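Local coordinates for uncharacterized protein (Parabacteroides merdae, PDB 4MXN) that is probably a glycoside hydrolase of family 28, with a pectate-lyase-like right-handed beta-helix, although its substrate and activity remain uncharacterised, at residues L36-Q42 with Y63-E69; R77-V83 with I113-I119; D168-A173 with A191-K197. One frame throughout, in Å; residues are numbered along the deposited sequence.

Contact 1 (L36-Q42 with Y63-E69); sequences LNTRSIQ and YLTGSIE
Leu36 lays its CD1 over the backbone of Thr65, 3.7 Å from Thr65 CA, and also touches Leu64 CG. Asn37 follows with a backbone bond from its N to Leu64 O, 3.0 Å long. Its ND2 reaches the same oxygen only weakly and lies at the edge of the Tyr63 ring, near the ring plane. Asn37 OD1 turns to Lys30 N.

Thr38 begins the helix. Its OG1 sits beside its own backbone N (chi1 -40°) and accepts from Gly66 N at 2.8 Å. Its methyl CG2 lies anti to that nitrogen and rests on Ser67 O, 3.3 Å away. Thr38 N is buried here without a partner. One turn on, Ile41 points at the strand. Its CD1 meets Thr65, and its CG2 packs on Ile68 CG2 at 3.8 Å, the two side chains crossing at about a right angle.

Gln42 closes the contact with its amide. Gln42 OE1 accepts from Glu69 N at 2.7 Å, and Gln42 NE2 donates to Glu69 O at 2.8 Å. Both bonds lie in the carbonyl planes, on lone pairs; together the two bonds to Glu69 fix the rotation of the amide. A bend at chi2 (60°) brings the amide to the strand. A water joins OE1 to Ser67 O, and NE2 also meets Asp46. The arrangement is that of an N-terminal helix covering the first turns of a parallel beta-helix.

Contact 2 (R77-V83 with I113-I119); sequences RIEEGAV and IGGKGII
Ile78 O takes the shortest bond between the two segments, from Gly117 N at 2.7 Å. The N-H comes from above the carbonyl plane, not along a lone pair, and the bond is bent to 145°. Gly115 CA also closes on this oxygen, at 3.1 Å, in a CA-H...O contact. The backbone of Ile78 is held at its N as well, which donates to Gly114 O at 2.8 Å.

Arg77 and Glu79 lock together within their own segment. NE and NH2 of Arg77 grip the carboxylate side-on, one nitrogen to each oxygen. Bends at chi2 and chi3 fold the arginine chain back, and one face of its guanidinium lies over Gly114 C and Gly115 N. Gly115 N lies 3.4 Å from Arg77 NH1, but both are donors and do not bond. Gln163 OE1 instead accepts from Gly115 N, and weakly from Arg77 NH1. A water held by Glu79 OE1 also accepts from Glu80 N and Lys116 N, so it ties the two bends together. At the same bends, Glu80 CB and Lys116 CB touch at 3.8 Å.

On the inner side, Ile78 CD1 meets Ile119 CG1 at 3.6 Å, the two side chains crossing at about a right angle. Val83 and Ile118 lie on the other face, side by side and pointing the same way, with CG1 of Val83 4.0 Å from CG2 of Ile118. Ile118 N donates to Ala82 O.

The register shifts by two residues between two short parallel ladders, and a type II turn from Glu79 to Ala82 lies between them. Strand pairs stacked in this way, with bends between them, are the mark of successive coils of a parallel beta-helix.

Contact 3 (D168-A173 with A191-K197); sequences DAANVA and AGASDRK
Arg196 lays its guanidinium against the backbone of residues 169 to 171, with its edge turned to two carbonyls and one face to a third. At the edge, NH2 donates to Ala169 O at 3.1 Å. This bond is nearly straight (166°) and lies in both the guanidinium and the carbonyl planes. NE donates to Asn171 O at 3.0 Å. That oxygen is also in the guanidinium plane, but the nitrogen stands above the carbonyl plane, away from its lone pairs. Ala170 O sits over one face, 3.1 Å above the plane, and accepts no bond from Arg196; it is taken by Arg127 NH1. Three carbonyl oxygens around one cation probably help to hold its charge. The bend at chi3 (-64°) turns the flat group along the loop. The amide of Asn171 crosses the arginine at about a right angle, their planes 89° apart, and its ND2 is bonded to Ala147 O.

Ser194 CB comes within 3.5 Å of Ala169 O. Ser194 OG accepts from Arg196 N, which makes an ST turn. One water links the loops: it donates to Asn171 O at 2.6 Å and to Lys197 O, and accepts from Ser194 OG.

At the far end, Asp168 meets the type II' turn from Ala191 to Ser194. Its OD1 accepts from Ala193 N at 2.8 Å, the N-H arriving from above the carboxylate plane. Ser123 OG holds the same oxygen.

Both loops run between strands of the beta-helix: 168-173 joins strand 165-167 to 174-177, and 191-197 joins 182-190 to 199-202. Helix 123-136 lies against them, with Ser123 and Ile124 touching Ala193 and Val126 touching Ala170.

Overall arrangement
All three contacts mix buried and exposed residues: contact 2 has the most buried (7 of 13), contact 1 has 6 of 12, and contact 3, on the loops, the fewest (3 of 12). Contacts 1 and 2 adjoin: strands 61-69 and 82-86 are neighbours, and Tyr63 N probably bonds Val83 O, 2.8 Å away. Contact 3 lies apart, about 5 Å from contact 2 between nearest atoms. Contact 1 sets a helix on a strand, largely through side chains bonded to backbone. Contact 2 pairs successive coils, with isoleucines packed inside, and an ion pair beside an apolar valine-isoleucine pair outside. Contact 3 joins irregular loops, where an arginine, an aspartate and a water replace the strand ladder.

Contact 1 (L36-Q42 with Y63-E69)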
ATOM      1  N   LEU A  36      -3.261  17.763  -4.324  1.00 18.93           N
ATOM      2  CA  LEU A  36      -3.365  16.729  -3.287  1.00 16.00           C
ATOM      3  C   LEU A  36      -4.789  16.163  -3.320  1.00 19.97           C
ATOM      4  O   LEU A  36      -5.743  16.877  -3.047  1.00 19.50           O
ATOM      5  CB  LEU A  36      -2.995  17.283  -1.900  1.00 14.53           C
ATOM      6  CG  LEU A  36      -2.951  16.248  -0.772  1.00 17.94           C
ATOM      7  CD1 LEU A  36      -1.906  15.157  -1.064  1.00 17.71           C
ATOM      8  CD2 LEU A  36      -2.746  16.906   0.598  1.00 18.99           C
ATOM      9  N   ASN A  37      -4.920  14.897  -3.686  1.00 17.78           N
ATOM     10  CA  ASN A  37      -6.207  14.258  -3.951  1.00 18.59           C
ATOM     11  C   ASN A  37      -6.805  13.433  -2.817  1.00 22.18           C
ATOM     12  O   ASN A  37      -7.844  12.818  -3.023  1.00 21.96           O
ATOM     13  CB  ASN A  37      -6.033  13.318  -5.144  1.00 18.50           C
ATOM     14  CG  ASN A  37      -5.706  14.012  -6.432  1.00 29.21           C
ATOM     15  OD1 ASN A  37      -6.481  14.823  -6.925  1.00 22.79           O
ATOM     16  ND2 ASN A  37      -4.563  13.679  -7.012  1.00 19.94           N
ATOM     17  N   THR A  38      -6.181  13.412  -1.641  1.00 19.56           N
ATOM     18  CA  THR A  38      -6.582  12.519  -0.542  1.00 18.43           C
ATOM     19  C   THR A  38      -8.098  12.503  -0.246  1.00 21.97           C
ATOM     20  O   THR A  38      -8.701  11.437  -0.255  1.00 21.10           O
ATOM     21  CB  THR A  38      -5.806  12.866   0.711  1.00 17.02           C
ATOM     22  OG1 THR A  38      -4.457  13.153   0.334  1.00 18.70           O
ATOM     23  CG2 THR A  38      -5.859  11.755   1.740  1.00 17.22           C
ATOM     24  N   ARG A  39      -8.684  13.677   0.035  1.00 17.35           N
ATOM     25  CA  ARG A  39     -10.095  13.776   0.390  1.00 17.27           C
ATOM     26  C   ARG A  39     -11.027  13.368  -0.759  1.00 23.04           C
ATOM     27  O   ARG A  39     -12.051  12.716  -0.498  1.00 21.90           O
ATOM     28  CB  ARG A  39     -10.421  15.186   0.895  1.00 18.48           C
ATOM     29  CG  ARG A  39      -9.772  15.497   2.272  1.00 19.66           C
ATOM     30  CD  ARG A  39     -10.471  14.824   3.451  1.00 28.50           C
ATOM     31  NE  ARG A  39     -11.787  15.425   3.653  1.00 47.32           N
ATOM     32  CZ  ARG A  39     -12.037  16.363   4.550  1.00 61.50           C
ATOM     33  NH1 ARG A  39     -11.088  16.758   5.387  1.00 62.03           N
ATOM     34  NH2 ARG A  39     -13.242  16.904   4.633  1.00 34.27           N
ATOM     35  N   SER A  40     -10.680  13.709  -2.016  1.00 20.33           N
ATOM     36  CA  SER A  40     -11.539  13.354  -3.149  1.00 20.39           C
ATOM     37  C   SER A  40     -11.453  11.852  -3.440  1.00 25.18           C
ATOM     38  O   SER A  40     -12.480  11.243  -3.764  1.00 25.17           O
ATOM     39  CB  SER A  40     -11.206  14.177  -4.388  1.00 23.58           C
ATOM     40  OG  SER A  40     -11.413  15.559  -4.133  1.00 33.04           O
ATOM     41  N   ILE A  41     -10.250  11.247  -3.285  1.00 19.93           N
ATOM     42  CA  ILE A  41     -10.103   9.788  -3.460  1.00 18.72           C
ATOM     43  C   ILE A  41     -10.920   9.087  -2.367  1.00 23.49           C
ATOM     44  O   ILE A  41     -11.658   8.151  -2.663  1.00 23.57           O
ATOM     45  CB  ILE A  41      -8.602   9.335  -3.431  1.00 20.19           C
ATOM     46  CG1 ILE A  41      -7.810   9.885  -4.636  1.00 19.45           C
ATOM     47  CG2 ILE A  41      -8.523   7.786  -3.370  1.00 21.54           C
ATOM     48  CD1 ILE A  41      -6.262   9.800  -4.503  1.00 18.21           C
ATOM     49  N   GLN A  42     -10.780   9.557  -1.095  1.00 20.72           N
ATOM     50  CA  GLN A  42     -11.506   8.968   0.029  1.00 21.00           C
ATOM     51  C   GLN A  42     -13.017   9.024  -0.198  1.00 26.15           C
ATOM     52  O   GLN A  42     -13.710   8.039   0.069  1.00 24.08           O
ATOM     53  CB  GLN A  42     -11.153   9.656   1.367  1.00 21.94           C
ATOM     54  CG  GLN A  42     -11.684   8.885   2.583  1.00 20.98           C
ATOM     55  CD  GLN A  42     -11.092   7.497   2.613  1.00 25.06           C
ATOM     56  OE1 GLN A  42      -9.868   7.335   2.653  1.00 19.42           O
ATOM     57  NE2 GLN A  42     -11.936   6.468   2.488  1.00 19.80           N
ATOM     58  N   TYR A  63      -0.844  10.970  -9.522  1.00 22.47           N
ATOM     59  CA  TYR A  63      -1.867  11.352  -8.564  1.00 21.33           C
ATOM     60  C   TYR A  63      -1.256  11.494  -7.182  1.00 24.15           C
ATOM     61  O   TYR A  63      -0.911  10.497  -6.541  1.00 23.86           O
ATOM     62  CB  TYR A  63      -3.014  10.331  -8.552  1.00 22.12           C
ATOM     63  CG  TYR A  63      -3.706  10.159  -9.893  1.00 23.98           C
ATOM     64  CD1 TYR A  63      -3.258   9.213 -10.817  1.00 26.57           C
ATOM     65  CD2 TYR A  63      -4.858  10.879 -10.202  1.00 23.48           C
ATOM     66  CE1 TYR A  63      -3.912   9.023 -12.034  1.00 28.07           C
ATOM     67  CE2 TYR A  63      -5.541  10.668 -11.400  1.00 24.45           C
ATOM     68  CZ  TYR A  63      -5.057   9.748 -12.318  1.00 32.65           C
ATOM     69  OH  TYR A  63      -5.709   9.544 -13.507  1.00 37.78           O
ATOM     70  N   LEU A  64      -1.101  12.734  -6.727  1.00 20.10           N
ATOM     71  CA  LEU A  64      -0.544  13.031  -5.415  1.00 18.84           C
ATOM     72  C   LEU A  64      -1.570  12.685  -4.349  1.00 21.19           C
ATOM     73  O   LEU A  64      -2.742  13.015  -4.514  1.00 19.79           O
ATOM     74  CB  LEU A  64      -0.160  14.517  -5.328  1.00 18.36           C
ATOM     75  CG  LEU A  64       0.710  14.945  -4.138  1.00 22.45           C
ATOM     76  CD1 LEU A  64       2.141  14.411  -4.250  1.00 21.26           C
ATOM     77  CD2 LEU A  64       0.759  16.486  -4.051  1.00 25.09           C
ATOM     78  N   THR A  65      -1.134  12.027  -3.261  1.00 16.78           N
ATOM     79  CA  THR A  65      -2.080  11.647  -2.204  1.00 15.14           C
ATOM     80  C   THR A  65      -1.400  11.426  -0.859  1.00 18.25           C
ATOM     81  O   THR A  65      -0.211  11.096  -0.780  1.00 16.81           O
ATOM     82  CB  THR A  65      -2.862  10.346  -2.600  1.00 18.31           C
ATOM     83  OG1 THR A  65      -3.927  10.135  -1.670  1.00 23.33           O
ATOM     84  CG2 THR A  65      -1.978   9.097  -2.631  1.00 18.50           C
ATOM     85  N   GLY A  66      -2.223  11.536   0.179  1.00 15.75           N
ATOM     86  CA  GLY A  66      -1.905  11.120   1.531  1.00 15.09           C
ATOM     87  C   GLY A  66      -2.539   9.749   1.726  1.00 19.08           C
ATOM     88  O   GLY A  66      -2.881   9.070   0.745  1.00 18.56           O
ATOM     89  N   SER A  67      -2.757   9.347   2.988  1.00 16.16           N
ATOM     90  CA  SER A  67      -3.343   8.039   3.316  1.00 15.64           C
ATOM     91  C   SER A  67      -4.794   7.910   2.887  1.00 20.61           C
ATOM     92  O   SER A  67      -5.638   8.757   3.185  1.00 18.46           O
ATOM     93  CB  SER A  67      -3.214   7.753   4.807  1.00 20.22           C
ATOM     94  OG  SER A  67      -1.842   7.544   5.095  1.00 25.54           O
ATOM     95  N   ILE A  68      -5.066   6.818   2.159  1.00 18.60           N
ATOM     96  CA  ILE A  68      -6.396   6.443   1.661  1.00 18.69           C
ATOM     97  C   ILE A  68      -6.882   5.239   2.432  1.00 22.84           C
ATOM     98  O   ILE A  68      -6.154   4.247   2.530  1.00 22.07           O
ATOM     99  CB  ILE A  68      -6.347   6.128   0.136  1.00 20.77           C
ATOM    100  CG1 ILE A  68      -5.794   7.308  -0.703  1.00 19.80           C
ATOM    101  CG2 ILE A  68      -7.706   5.622  -0.374  1.00 19.78           C
ATOM    102  CD1 ILE A  68      -5.077   6.867  -2.023  1.00 25.16           C
ATOM    103  N   GLU A  69      -8.116   5.306   2.962  1.00 21.20           N
ATOM    104  CA  GLU A  69      -8.711   4.186   3.657  1.00 21.50           C
ATOM    105  C   GLU A  69      -9.624   3.419   2.693  1.00 26.00           C
ATOM    106  O   GLU A  69     -10.680   3.919   2.289  1.00 24.36           O
ATOM    107  CB  GLU A  69      -9.469   4.644   4.898  1.00 23.79           C
ATOM    108  CG  GLU A  69     -10.057   3.470   5.663  1.00 33.16           C
ATOM    109  CD  GLU A  69     -10.786   3.754   6.959  1.00 36.94           C
ATOM    110  OE1 GLU A  69     -11.164   4.919   7.211  1.00 30.08           O
ATOM    111  OE2 GLU A  69     -11.038   2.781   7.702  1.00 31.10           O
TER
HETATM  112  O   HOH W   1      -8.093   9.378   3.669  1.00 23.98           O

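Contact 2 (R77-V83 with I113-I119)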
ATOM      1  N   ARG A  77      -7.813   0.474  -8.784  1.00 21.63           N
ATOM      2  CA  ARG A  77      -6.989   0.070  -9.914  1.00 21.70           C
ATOM      3  C   ARG A  77      -6.080   1.215 -10.315  1.00 23.79           C
ATOM      4  O   ARG A  77      -6.567   2.290 -10.644  1.00 23.05           O
ATOM      5  CB  ARG A  77      -7.856  -0.358 -11.126  1.00 24.50           C
ATOM      6  CG  ARG A  77      -8.844  -1.510 -10.861  1.00 32.54           C
ATOM      7  CD  ARG A  77      -8.318  -2.861 -11.244  1.00 25.34           C
ATOM      8  NE  ARG A  77      -7.692  -2.874 -12.572  1.00 25.53           N
ATOM      9  CZ  ARG A  77      -6.932  -3.869 -13.007  1.00 37.64           C
ATOM     10  NH1 ARG A  77      -6.734  -4.941 -12.248  1.00 28.71           N
ATOM     11  NH2 ARG A  77      -6.369  -3.804 -14.209  1.00 31.23           N
ATOM     12  N   ILE A  78      -4.768   0.981 -10.307  1.00 20.46           N
ATOM     13  CA  ILE A  78      -3.758   1.953 -10.759  1.00 19.81           C
ATOM     14  C   ILE A  78      -3.272   1.387 -12.079  1.00 23.47           C
ATOM     15  O   ILE A  78      -2.507   0.433 -12.085  1.00 21.56           O
ATOM     16  CB  ILE A  78      -2.636   2.188  -9.706  1.00 23.03           C
ATOM     17  CG1 ILE A  78      -3.273   2.599  -8.344  1.00 25.07           C
ATOM     18  CG2 ILE A  78      -1.667   3.295 -10.195  1.00 23.24           C
ATOM     19  CD1 ILE A  78      -2.600   2.057  -7.184  1.00 35.84           C
ATOM     20  N   GLU A  79      -3.804   1.891 -13.204  1.00 20.60           N
ATOM     21  CA  GLU A  79      -3.490   1.275 -14.488  1.00 21.08           C
ATOM     22  C   GLU A  79      -2.073   1.610 -14.949  1.00 24.77           C
ATOM     23  O   GLU A  79      -1.449   2.515 -14.397  1.00 21.69           O
ATOM     24  CB  GLU A  79      -4.526   1.640 -15.562  1.00 22.70           C
ATOM     25  CG  GLU A  79      -5.964   1.269 -15.200  1.00 35.55           C
ATOM     26  CD  GLU A  79      -6.341  -0.186 -14.971  1.00 55.36           C
ATOM     27  OE1 GLU A  79      -5.582  -1.097 -15.378  1.00 54.46           O
ATOM     28  OE2 GLU A  79      -7.433  -0.412 -14.401  1.00 46.63           O
ATOM     29  N   GLU A  80      -1.560   0.844 -15.950  1.00 22.11           N
ATOM     30  CA  GLU A  80      -0.234   1.057 -16.501  1.00 24.05           C
ATOM     31  C   GLU A  80      -0.116   2.506 -16.960  1.00 29.79           C
ATOM     32  O   GLU A  80      -1.024   3.021 -17.600  1.00 32.40           O
ATOM     33  CB  GLU A  80       0.059   0.079 -17.654  1.00 26.71           C
ATOM     34  CG  GLU A  80       1.553  -0.135 -17.821  1.00 42.18           C
ATOM     35  CD  GLU A  80       1.979  -1.226 -18.786  1.00 75.65           C
ATOM     36  OE1 GLU A  80       1.483  -1.230 -19.936  1.00 68.04           O
ATOM     37  OE2 GLU A  80       2.863  -2.035 -18.417  1.00 76.93           O
ATOM     38  N   GLY A  81       0.955   3.167 -16.572  1.00 28.52           N
ATOM     39  CA  GLY A  81       1.133   4.576 -16.914  1.00 29.27           C
ATOM     40  C   GLY A  81       0.618   5.517 -15.840  1.00 33.07           C
ATOM     41  O   GLY A  81       0.860   6.726 -15.919  1.00 35.57           O
ATOM     42  N   ALA A  82      -0.120   4.988 -14.834  1.00 26.44           N
ATOM     43  CA  ALA A  82      -0.607   5.802 -13.711  1.00 24.93           C
ATOM     44  C   ALA A  82       0.301   5.606 -12.511  1.00 26.00           C
ATOM     45  O   ALA A  82       0.836   4.514 -12.300  1.00 25.41           O
ATOM     46  CB  ALA A  82      -2.050   5.449 -13.341  1.00 25.66           C
ATOM     47  N   VAL A  83       0.525   6.679 -11.750  1.00 21.48           N
ATOM     48  CA  VAL A  83       1.337   6.587 -10.534  1.00 19.67           C
ATOM     49  C   VAL A  83       0.552   7.217  -9.395  1.00 22.52           C
ATOM     50  O   VAL A  83       0.100   8.359  -9.550  1.00 21.62           O
ATOM     51  CB  VAL A  83       2.741   7.265 -10.652  1.00 23.80           C
ATOM     52  CG1 VAL A  83       3.609   6.979  -9.414  1.00 22.33           C
ATOM     53  CG2 VAL A  83       3.475   6.897 -11.947  1.00 24.80           C
ATOM     54  N   ILE A 113      -6.553  -4.163  -4.639  1.00 21.05           N
ATOM     55  CA  ILE A 113      -5.629  -3.231  -5.286  1.00 20.08           C
ATOM     56  C   ILE A 113      -5.089  -3.968  -6.499  1.00 23.74           C
ATOM     57  O   ILE A 113      -4.582  -5.080  -6.359  1.00 24.89           O
ATOM     58  CB  ILE A 113      -4.491  -2.697  -4.366  1.00 22.89           C
ATOM     59  CG1 ILE A 113      -5.051  -1.931  -3.138  1.00 23.37           C
ATOM     60  CG2 ILE A 113      -3.520  -1.796  -5.174  1.00 22.38           C
ATOM     61  CD1 ILE A 113      -4.058  -1.748  -2.049  1.00 22.49           C
ATOM     62  N   GLY A 114      -5.213  -3.360  -7.665  1.00 21.13           N
ATOM     63  CA  GLY A 114      -4.752  -3.945  -8.913  1.00 21.51           C
ATOM     64  C   GLY A 114      -4.281  -2.917  -9.914  1.00 24.29           C
ATOM     65  O   GLY A 114      -4.239  -1.718  -9.607  1.00 22.69           O
ATOM     66  N   GLY A 115      -3.945  -3.396 -11.109  1.00 21.95           N
ATOM     67  CA  GLY A 115      -3.452  -2.554 -12.198  1.00 21.88           C
ATOM     68  C   GLY A 115      -1.943  -2.593 -12.302  1.00 23.93           C
ATOM     69  O   GLY A 115      -1.255  -2.852 -11.312  1.00 22.97           O
ATOM     70  N   LYS A 116      -1.406  -2.341 -13.498  1.00 21.24           N
ATOM     71  CA  LYS A 116       0.043  -2.421 -13.727  1.00 21.59           C
ATOM     72  C   LYS A 116       0.781  -1.114 -13.415  1.00 25.74           C
ATOM     73  O   LYS A 116       1.978  -1.009 -13.695  1.00 25.81           O
ATOM     74  CB  LYS A 116       0.321  -2.853 -15.174  1.00 25.17           C
ATOM     75  CG  LYS A 116       0.013  -4.319 -15.435  1.00 31.62           C
ATOM     76  CD  LYS A 116       0.273  -4.643 -16.892  1.00 38.94           C
ATOM     77  CE  LYS A 116      -0.287  -5.978 -17.279  1.00 53.52           C
ATOM     78  NZ  LYS A 116       0.035  -6.305 -18.680  1.00 56.70           N
ATOM     79  N   GLY A 117       0.081  -0.163 -12.786  1.00 20.18           N
ATOM     80  CA  GLY A 117       0.642   1.120 -12.379  1.00 19.87           C
ATOM     81  C   GLY A 117       1.567   0.999 -11.182  1.00 23.53           C
ATOM     82  O   GLY A 117       1.879  -0.109 -10.737  1.00 21.26           O
ATOM     83  N   ILE A 118       1.965   2.155 -10.624  1.00 18.70           N
ATOM     84  CA  ILE A 118       2.941   2.248  -9.538  1.00 17.71           C
ATOM     85  C   ILE A 118       2.356   2.998  -8.342  1.00 22.03           C
ATOM     86  O   ILE A 118       1.583   3.944  -8.517  1.00 20.99           O
ATOM     87  CB  ILE A 118       4.236   2.994 -10.072  1.00 20.69           C
ATOM     88  CG1 ILE A 118       4.927   2.221 -11.220  1.00 21.20           C
ATOM     89  CG2 ILE A 118       5.254   3.365  -8.951  1.00 20.64           C
ATOM     90  CD1 ILE A 118       5.919   3.086 -12.122  1.00 27.68           C
ATOM     91  N   ILE A 119       2.728   2.557  -7.137  1.00 17.93           N
ATOM     92  CA  ILE A 119       2.517   3.254  -5.863  1.00 17.66           C
ATOM     93  C   ILE A 119       3.925   3.677  -5.437  1.00 20.44           C
ATOM     94  O   ILE A 119       4.778   2.809  -5.200  1.00 18.38           O
ATOM     95  CB  ILE A 119       1.756   2.466  -4.773  1.00 20.46           C
ATOM     96  CG1 ILE A 119       0.466   1.839  -5.331  1.00 20.91           C
ATOM     97  CG2 ILE A 119       1.463   3.396  -3.580  1.00 21.57           C
ATOM     98  CD1 ILE A 119      -0.358   0.914  -4.292  1.00 22.92           C
TER
HETATM   99  O   HOH W   2      -3.202  -1.956 -15.981  1.00 21.48           O

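Contact 3 (D168-A173 with A191-K197)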
ATOM      1  N   ASP A 168       9.737   2.298  -3.567  1.00 18.15           N
ATOM      2  CA  ASP A 168      10.413   3.225  -2.654  1.00 18.40           C
ATOM      3  C   ASP A 168       9.559   3.562  -1.433  1.00 20.19           C
ATOM      4  O   ASP A 168       9.375   4.722  -1.078  1.00 19.60           O
ATOM      5  CB  ASP A 168      10.805   4.501  -3.436  1.00 20.20           C
ATOM      6  CG  ASP A 168      11.668   5.477  -2.677  1.00 25.90           C
ATOM      7  OD1 ASP A 168      12.587   5.018  -1.955  1.00 23.14           O
ATOM      8  OD2 ASP A 168      11.436   6.704  -2.815  1.00 24.08           O
ATOM      9  N   ALA A 169       9.082   2.518  -0.775  1.00 17.22           N
ATOM     10  CA  ALA A 169       8.285   2.592   0.427  1.00 16.33           C
ATOM     11  C   ALA A 169       9.013   3.403   1.510  1.00 21.23           C
ATOM     12  O   ALA A 169      10.214   3.208   1.705  1.00 21.64           O
ATOM     13  CB  ALA A 169       8.006   1.180   0.933  1.00 16.38           C
ATOM     14  N   ALA A 170       8.275   4.307   2.205  1.00 16.26           N
ATOM     15  CA  ALA A 170       8.819   5.120   3.301  1.00 16.04           C
ATOM     16  C   ALA A 170       9.083   4.265   4.533  1.00 20.42           C
ATOM     17  O   ALA A 170       9.826   4.668   5.420  1.00 21.54           O
ATOM     18  CB  ALA A 170       7.858   6.246   3.645  1.00 16.76           C
ATOM     19  N   ASN A 171       8.465   3.078   4.589  1.00 18.18           N
ATOM     20  CA  ASN A 171       8.648   2.141   5.686  1.00 18.19           C
ATOM     21  C   ASN A 171       8.732   0.740   5.047  1.00 21.58           C
ATOM     22  O   ASN A 171       9.610   0.530   4.227  1.00 21.91           O
ATOM     23  CB  ASN A 171       7.532   2.312   6.713  1.00 21.03           C
ATOM     24  CG  ASN A 171       7.946   1.930   8.122  1.00 38.47           C
ATOM     25  OD1 ASN A 171       8.731   1.011   8.336  1.00 26.28           O
ATOM     26  ND2 ASN A 171       7.400   2.610   9.117  1.00 34.39           N
ATOM     27  N   VAL A 172       7.818  -0.171   5.366  1.00 19.52           N
ATOM     28  CA  VAL A 172       7.725  -1.510   4.773  1.00 20.47           C
ATOM     29  C   VAL A 172       6.794  -1.340   3.567  1.00 23.69           C
ATOM     30  O   VAL A 172       5.964  -0.441   3.592  1.00 23.24           O
ATOM     31  CB  VAL A 172       7.249  -2.555   5.837  1.00 25.65           C
ATOM     32  CG1 VAL A 172       6.846  -3.892   5.216  1.00 26.47           C
ATOM     33  CG2 VAL A 172       8.324  -2.776   6.895  1.00 26.47           C
ATOM     34  N   ALA A 173       6.964  -2.110   2.484  1.00 19.57           N
ATOM     35  CA  ALA A 173       6.057  -1.926   1.342  1.00 18.57           C
ATOM     36  C   ALA A 173       4.636  -2.444   1.650  1.00 23.74           C
ATOM     37  O   ALA A 173       3.657  -1.751   1.356  1.00 22.72           O
ATOM     38  CB  ALA A 173       6.602  -2.617   0.113  1.00 18.50           C
ATOM     39  N   ALA A 191      12.777  -1.516  -4.228  1.00 19.07           N
ATOM     40  CA  ALA A 191      13.296  -0.938  -2.984  1.00 18.95           C
ATOM     41  C   ALA A 191      13.406   0.580  -3.038  1.00 22.24           C
ATOM     42  O   ALA A 191      13.099   1.227  -2.041  1.00 20.09           O
ATOM     43  CB  ALA A 191      14.658  -1.533  -2.648  1.00 19.54           C
ATOM     44  N   GLY A 192      13.824   1.122  -4.185  1.00 19.79           N
ATOM     45  CA  GLY A 192      14.080   2.548  -4.345  1.00 19.25           C
ATOM     46  C   GLY A 192      15.234   2.895  -3.431  1.00 21.92           C
ATOM     47  O   GLY A 192      16.284   2.261  -3.506  1.00 20.59           O
ATOM     48  N   ALA A 193      15.016   3.818  -2.485  1.00 19.07           N
ATOM     49  CA  ALA A 193      16.051   4.170  -1.508  1.00 18.65           C
ATOM     50  C   ALA A 193      15.874   3.389  -0.172  1.00 22.93           C
ATOM     51  O   ALA A 193      16.659   3.559   0.748  1.00 23.51           O
ATOM     52  CB  ALA A 193      16.025   5.665  -1.258  1.00 18.40           C
ATOM     53  N   SER A 194      14.844   2.550  -0.065  1.00 20.12           N
ATOM     54  CA  SER A 194      14.560   1.791   1.168  1.00 20.27           C
ATOM     55  C   SER A 194      15.503   0.588   1.393  1.00 25.85           C
ATOM     56  O   SER A 194      15.700  -0.224   0.481  1.00 24.78           O
ATOM     57  CB  SER A 194      13.123   1.279   1.151  1.00 22.95           C
ATOM     58  OG  SER A 194      12.874   0.457   2.281  1.00 27.27           O
ATOM     59  N   ASP A 195      16.012   0.440   2.630  1.00 23.53           N
ATOM     60  CA  ASP A 195      16.816  -0.731   3.013  1.00 24.52           C
ATOM     61  C   ASP A 195      15.980  -1.639   3.931  1.00 27.59           C
ATOM     62  O   ASP A 195      16.509  -2.588   4.521  1.00 28.60           O
ATOM     63  CB  ASP A 195      18.141  -0.298   3.695  1.00 27.26           C
ATOM     64  CG  ASP A 195      18.033   0.434   5.028  1.00 36.23           C
ATOM     65  OD1 ASP A 195      16.895   0.743   5.458  1.00 34.53           O
ATOM     66  OD2 ASP A 195      19.082   0.654   5.667  1.00 47.95           O
ATOM     67  N   ARG A 196      14.678  -1.311   4.068  1.00 21.41           N
ATOM     68  CA  ARG A 196      13.728  -1.998   4.935  1.00 22.25           C
ATOM     69  C   ARG A 196      13.110  -3.226   4.259  1.00 24.81           C
ATOM     70  O   ARG A 196      13.256  -3.417   3.049  1.00 22.25           O
ATOM     71  CB  ARG A 196      12.629  -1.012   5.388  1.00 20.48           C
ATOM     72  CG  ARG A 196      13.197   0.088   6.309  1.00 27.84           C
ATOM     73  CD  ARG A 196      12.278   1.296   6.460  1.00 22.50           C
ATOM     74  NE  ARG A 196      12.070   2.024   5.192  1.00 23.07           N
ATOM     75  CZ  ARG A 196      12.867   2.984   4.732  1.00 36.55           C
ATOM     76  NH1 ARG A 196      13.957   3.331   5.405  1.00 28.29           N
ATOM     77  NH2 ARG A 196      12.584   3.599   3.586  1.00 18.73           N
ATOM     78  N   LYS A 197      12.395  -4.048   5.065  1.00 22.36           N
ATOM     79  CA  LYS A 197      11.683  -5.238   4.595  1.00 21.18           C
ATOM     80  C   LYS A 197      10.604  -4.838   3.609  1.00 23.44           C
ATOM     81  O   LYS A 197      10.129  -3.700   3.641  1.00 22.69           O
ATOM     82  CB  LYS A 197      11.080  -6.038   5.776  1.00 22.96           C
ATOM     83  CG  LYS A 197      12.136  -6.600   6.742  1.00 25.05           C
ATOM     84  CD  LYS A 197      12.750  -7.888   6.204  1.00 26.92           C
ATOM     85  CE  LYS A 197      13.826  -8.474   7.091  1.00 32.94           C
ATOM     86  NZ  LYS A 197      14.291  -9.768   6.551  1.00 42.17           N
TER
HETATM   87  O   HOH W   3      10.658  -1.111   2.542  1.00 20.97           O